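PDB 4OUA: proteolytically activated form of PPO4 Tyrosinase from Agaricus bisporus var. bisporus H97, which catalyses the o-hydroxylation of monophenols and the oxidation of the resulting o-diphenols to reactive o-quinones, the first step of melanin synthesis, at a copper-containing centre. Local coordinates for residues A[230-235]-A[290-295]. Residues are numbered along the deposited sequence; the frame is centred on the assembly and turned at random.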
# COMPACT_ATOMS: atom_id res chain seq x y z
N GLU A 230 12.36 -3.63 -17.19
CA GLU A 230 11.49 -2.70 -17.89
C GLU A 230 10.08 -3.25 -18.06
O GLU A 230 9.10 -2.55 -17.84
CB GLU A 230 12.08 -2.34 -19.26
CG GLU A 230 12.49 -0.88 -19.39
CD GLU A 230 11.32 0.07 -19.26
OE1 GLU A 230 10.17 -0.36 -19.50
OE2 GLU A 230 11.55 1.25 -18.91
N ALA A 231 9.99 -4.52 -18.46
CA ALA A 231 8.69 -5.15 -18.69
C ALA A 231 7.99 -5.50 -17.37
O ALA A 231 6.79 -5.78 -17.36
CB ALA A 231 8.85 -6.39 -19.55
N PHE A 232 8.75 -5.47 -16.28
CA PHE A 232 8.21 -5.84 -14.97
C PHE A 232 7.84 -4.63 -14.12
O PHE A 232 6.87 -4.67 -13.37
CB PHE A 232 9.22 -6.71 -14.22
CG PHE A 232 8.92 -6.87 -12.76
CD1 PHE A 232 7.98 -7.79 -12.32
CD2 PHE A 232 9.57 -6.09 -11.81
CE1 PHE A 232 7.70 -7.94 -10.98
CE2 PHE A 232 9.30 -6.23 -10.47
CZ PHE A 232 8.36 -7.16 -10.05
N SER A 233 8.58 -3.55 -14.26
CA SER A 233 8.39 -2.38 -13.42
C SER A 233 7.15 -1.59 -13.68
O SER A 233 6.40 -1.32 -12.78
CB SER A 233 9.55 -1.47 -13.59
OG SER A 233 10.10 -1.72 -14.83
N ASN A 234 6.95 -1.18 -14.91
CA ASN A 234 5.83 -0.34 -15.23
C ASN A 234 5.03 -0.85 -16.36
O ASN A 234 5.37 -1.81 -16.97
CB ASN A 234 6.32 1.03 -15.56
CG ASN A 234 7.27 1.03 -16.69
OD1 ASN A 234 7.03 1.61 -17.70
ND2 ASN A 234 8.37 0.40 -16.50
N HIS A 235 3.95 -0.16 -16.65
CA HIS A 235 3.04 -0.55 -17.68
C HIS A 235 3.13 0.28 -18.93
O HIS A 235 2.76 -0.19 -19.98
CB HIS A 235 1.62 -0.50 -17.15
CG HIS A 235 1.19 0.85 -16.69
ND1 HIS A 235 0.24 1.05 -15.74
CD2 HIS A 235 1.60 2.08 -17.07
CE1 HIS A 235 0.07 2.34 -15.54
NE2 HIS A 235 0.89 2.98 -16.33
N SER A 290 8.78 -8.87 -3.50
CA SER A 290 9.62 -9.74 -2.68
C SER A 290 9.66 -11.15 -3.25
O SER A 290 10.72 -11.77 -3.30
CB SER A 290 9.11 -9.78 -1.24
OG SER A 290 9.27 -8.52 -0.60
N LEU A 291 8.51 -11.65 -3.68
CA LEU A 291 8.41 -12.99 -4.27
C LEU A 291 9.15 -13.05 -5.60
O LEU A 291 9.87 -14.01 -5.88
CB LEU A 291 6.95 -13.39 -4.46
CG LEU A 291 6.16 -13.74 -3.21
CD1 LEU A 291 4.74 -14.16 -3.57
CD2 LEU A 291 6.85 -14.84 -2.42
N TRP A 292 8.96 -12.02 -6.42
CA TRP A 292 9.62 -11.93 -7.71
C TRP A 292 11.14 -11.89 -7.55
O TRP A 292 11.87 -12.48 -8.34
CB TRP A 292 9.13 -10.70 -8.48
CG TRP A 292 9.88 -10.43 -9.74
CD1 TRP A 292 9.61 -10.93 -10.98
CD2 TRP A 292 11.02 -9.58 -9.89
NE1 TRP A 292 10.51 -10.45 -11.89
CE2 TRP A 292 11.39 -9.62 -11.25
CE3 TRP A 292 11.77 -8.80 -9.00
CZ2 TRP A 292 12.48 -8.90 -11.74
CZ3 TRP A 292 12.84 -8.08 -9.50
CH2 TRP A 292 13.19 -8.14 -10.86
N GLN A 293 11.60 -11.19 -6.52
CA GLN A 293 13.03 -11.12 -6.21
C GLN A 293 13.60 -12.51 -5.94
O GLN A 293 14.76 -12.78 -6.26
CB GLN A 293 13.29 -10.21 -5.01
CG GLN A 293 13.05 -8.73 -5.27
CD GLN A 293 13.23 -7.89 -4.02
OE1 GLN A 293 12.35 -7.10 -3.66
NE2 GLN A 293 14.36 -8.06 -3.35
N ALA A 294 12.79 -13.37 -5.35
CA ALA A 294 13.21 -14.73 -5.04
C ALA A 294 13.44 -15.54 -6.31
O ALA A 294 14.33 -16.39 -6.37
CB ALA A 294 12.19 -15.41 -4.15
N LEU A 295 12.63 -15.27 -7.33
CA LEU A 295 12.74 -15.98 -8.60
C LEU A 295 13.82 -15.37 -9.49
O LEU A 295 14.53 -16.08 -10.20
CB LEU A 295 11.40 -15.99 -9.34
CG LEU A 295 10.24 -16.70 -8.65
CD1 LEU A 295 9.00 -16.68 -9.54
CD2 LEU A 295 10.61 -18.13 -8.28
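F232 and W292 lay their rings one upon the other, and this single face-to-face stack is the whole of the contact between segments 230-235 and 290-295. The phenyl ring lies over the five-membered part of the indole, the two ring centroids 3.7 Å apart and their planes only 11° from parallel. CE2 of W292 sits over the centre of the phenyl ring, whereas CZ of F232 lies over the indole face but offset toward its rim. The closest atoms are F232 CE1 and W292 CG at 3.5 Å, while F232 CE2 reaches toward the six-membered part, 3.9 Å from W292 CE3. Both side chains leave their helices in the same manner, CG anti to the backbone N (chi1 166° in F232 and 172° in W292), which sends each ring out toward the other across the 9.6 Å that separates the CA atoms of F232 and W292. Aromatic residues suit this place because each is long enough to carry its ring to meet the other between the backbones and flat enough to do so over a broad face. Phenylalanine offers a wholly apolar face, whereas tryptophan adds a donor at its edge: NE1 is hydrogen-bonded to the backbone oxygen of N226, which helps fix the rotation of the indole, and Y296 also stacks on it. Replacing W292 by an alanine would probably leave a gap against the face of F232 and the carbonyl of N226 without its indole donor. The stack thus joins short helix 229-233 to the C-terminal end of helix 277-295 within the central tyrosinase domain, the F232 side chain standing about 14 Å from a bound copper ion. With no hydrogen bond across the interface and both residues buried, its cohesion rests on dispersion and the exclusion of water.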